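Local coordinates for putative exported protein (Bordetella pertussis Tohama I, PDB 2PFY) that binds pyroglutamic acid as an extracytoplasmic solute receptor, probably delivering it to a tripartite ATP-independent periplasmic (TRAP) transporter, at residues Gly111-Tyr116 with Ala213-Phe218. Sequence-based numbering, arbitrary orientation.
Sequences GIVLVY and ANKRAF
Val113 and Ala213 form an antiparallel hydrogen-bonded pair, and they illustrate how an edge strand can be tied to its neighbour just where that neighbour turns into a helix. Strand 112-119 is an outermost strand, beside 208-214, of the mixed five-stranded sheet in this periplasmic solute-binding protein. Val113 N reaches Ala213 O at 2.8 Å and Ala213 N returns to Val113 O at 2.7 Å, the latter in the carbonyl plane. Ala213 O also receives the CA-H of Ile112. The pairing continues through Ile112 and Asn214, a non-hydrogen-bonded pair whose side chains diverge; beyond it Lys215, the first helical residue, gives its N to Gly111 O at 2.9 Å, from 46° out of the carbonyl plane. Gly111, with its positive phi, is the C-prime residue of the Schellman motif that closes helix 89-108, so this bond joins the residue just past that helix to the first turn of helix 215-220.

The apolar packing gathers round Val113, Ala213 and Val115. Val115 CG2 lies 3.9 Å from Ala213 CB. With Val113 CG1 anti to the backbone N (chi1 176°), CG2 lies beside that N, 3.9 Å from Lys215 CG, and meets Phe218 CD2 obliquely at 4.0 Å; the Val113 and Lys215 side chains cross at about a right angle. Beyond Phe218, Arg226 and Leu230 of helix 223-257 continue the packing.

The Gly111 end is the watered side, close in its backbone but partly exposed. A water donates to Gly111 O and accepts from Arg216 N, while the extended Lys215 chain leads away to a salt bridge with Asp108. Asn214 caps the new helix, its OD1 accepting Ala217 N on a lone pair, as its ND2 binds Val55 O. Strand bonds, cap and water thus match Ala213 N and O and the N of Lys215, Arg216 and Ala217 at this strand-to-helix switch.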
loop_
_atom_site.group_PDB
_atom_site.type_symbol
_atom_site.label_atom_id
_atom_site.label_comp_id
_atom_site.label_asym_id
_atom_site.label_seq_id
_atom_site.Cartn_x
_atom_site.Cartn_y
_atom_site.Cartn_z
ATOM N N GLY A 111 -7.926 -17.632 9.051
ATOM C CA GLY A 111 -8.659 -18.222 7.928
ATOM C C GLY A 111 -8.384 -17.505 6.596
ATOM O O GLY A 111 -9.234 -17.498 5.693
ATOM N N ILE A 112 -7.190 -16.916 6.482
ATOM C CA ILE A 112 -6.767 -16.207 5.255
ATOM C C ILE A 112 -5.425 -16.699 4.699
ATOM O O ILE A 112 -4.497 -16.902 5.459
ATOM C CB ILE A 112 -6.649 -14.688 5.527
ATOM C CG1 ILE A 112 -8.011 -14.116 5.914
ATOM C CG2 ILE A 112 -6.033 -13.951 4.302
ATOM C CD1 ILE A 112 -7.924 -12.736 6.565
ATOM N N VAL A 113 -5.318 -16.832 3.373
ATOM C CA VAL A 113 -4.080 -17.222 2.706
ATOM C C VAL A 113 -3.464 -15.991 2.020
ATOM O O VAL A 113 -4.133 -15.322 1.234
ATOM C CB VAL A 113 -4.350 -18.323 1.609
ATOM C CG1 VAL A 113 -3.098 -18.661 0.839
ATOM C CG2 VAL A 113 -4.958 -19.570 2.236
ATOM N N LEU A 114 -2.199 -15.722 2.331
ATOM C CA LEU A 114 -1.413 -14.700 1.657
ATOM C C LEU A 114 -0.961 -15.271 0.327
ATOM O O LEU A 114 -0.212 -16.236 0.287
ATOM C CB LEU A 114 -0.230 -14.272 2.551
ATOM C CG LEU A 114 0.962 -13.350 2.146
ATOM C CD1 LEU A 114 0.747 -12.452 0.937
ATOM C CD2 LEU A 114 1.412 -12.541 3.375
ATOM N N VAL A 115 -1.473 -14.710 -0.763
ATOM C CA VAL A 115 -1.148 -15.202 -2.087
ATOM C C VAL A 115 0.113 -14.483 -2.614
ATOM O O VAL A 115 1.126 -15.137 -2.927
ATOM C CB VAL A 115 -2.343 -15.051 -3.053
ATOM C CG1 VAL A 115 -1.953 -15.474 -4.471
ATOM C CG2 VAL A 115 -3.585 -15.840 -2.518
ATOM N N TYR A 116 0.079 -13.153 -2.718
ATOM C CA TYR A 116 1.296 -12.435 -3.127
ATOM C C TYR A 116 1.248 -10.979 -2.658
ATOM O O TYR A 116 0.180 -10.499 -2.291
ATOM C CB TYR A 116 1.537 -12.546 -4.649
ATOM C CG TYR A 116 0.666 -11.620 -5.508
ATOM C CD1 TYR A 116 1.037 -10.268 -5.739
ATOM C CD2 TYR A 116 -0.516 -12.090 -6.092
ATOM C CE1 TYR A 116 0.198 -9.409 -6.522
ATOM C CE2 TYR A 116 -1.335 -11.261 -6.910
ATOM C CZ TYR A 116 -0.952 -9.921 -7.102
ATOM O OH TYR A 116 -1.738 -9.111 -7.868
ATOM N N ALA A 213 -6.492 -14.590 0.169
ATOM C CA ALA A 213 -7.625 -15.440 -0.203
ATOM C C ALA A 213 -8.330 -16.064 1.004
ATOM O O ALA A 213 -7.726 -16.248 2.058
ATOM C CB ALA A 213 -7.209 -16.530 -1.246
ATOM N N ASN A 214 -9.624 -16.325 0.858
ATOM C CA ASN A 214 -10.397 -17.061 1.888
ATOM C C ASN A 214 -9.819 -18.480 1.943
ATOM O O ASN A 214 -9.810 -19.161 0.931
ATOM C CB ASN A 214 -11.875 -17.083 1.516
ATOM C CG ASN A 214 -12.735 -17.834 2.548
ATOM O OD1 ASN A 214 -12.867 -19.069 2.502
ATOM N ND2 ASN A 214 -13.315 -17.088 3.481
ATOM N N LYS A 215 -9.316 -18.889 3.112
ATOM C CA LYS A 215 -8.638 -20.196 3.259
ATOM C C LYS A 215 -9.536 -21.385 2.911
ATOM O O LYS A 215 -9.125 -22.238 2.155
ATOM C CB LYS A 215 -8.018 -20.352 4.660
ATOM C CG LYS A 215 -7.092 -21.558 4.794
ATOM C CD LYS A 215 -6.572 -21.605 6.224
ATOM C CE LYS A 215 -5.729 -22.814 6.492
ATOM N NZ LYS A 215 -5.242 -22.717 7.899
ATOM N N ARG A 216 -10.772 -21.383 3.402
ATOM C CA ARG A 216 -11.750 -22.432 3.072
ATOM C C ARG A 216 -12.035 -22.552 1.569
ATOM O O ARG A 216 -12.008 -23.648 1.007
ATOM C CB ARG A 216 -13.053 -22.253 3.875
ATOM C CG ARG A 216 -14.172 -23.221 3.472
ATOM C CD ARG A 216 -15.081 -23.654 4.639
ATOM N NE ARG A 216 -14.552 -23.270 5.962
ATOM C CZ ARG A 216 -14.146 -24.115 6.910
ATOM N NH1 ARG A 216 -14.206 -25.437 6.722
ATOM N NH2 ARG A 216 -13.691 -23.627 8.060
ATOM N N ALA A 217 -12.246 -21.417 0.913
ATOM C CA ALA A 217 -12.430 -21.397 -0.519
ATOM C C ALA A 217 -11.176 -21.939 -1.209
ATOM O O ALA A 217 -11.279 -22.770 -2.133
ATOM C CB ALA A 217 -12.738 -19.961 -1.001
ATOM N N PHE A 218 -10.001 -21.454 -0.788
ATOM C CA PHE A 218 -8.717 -21.890 -1.382
ATOM C C PHE A 218 -8.550 -23.410 -1.195
ATOM O O PHE A 218 -8.227 -24.129 -2.150
ATOM C CB PHE A 218 -7.543 -21.155 -0.713
ATOM C CG PHE A 218 -6.175 -21.483 -1.297
ATOM C CD1 PHE A 218 -5.725 -20.861 -2.473
ATOM C CD2 PHE A 218 -5.327 -22.367 -0.649
ATOM C CE1 PHE A 218 -4.450 -21.158 -2.995
ATOM C CE2 PHE A 218 -4.070 -22.692 -1.165
ATOM C CZ PHE A 218 -3.621 -22.090 -2.337
HETATM O O HOH W 1 -11.500 -19.403 5.759
#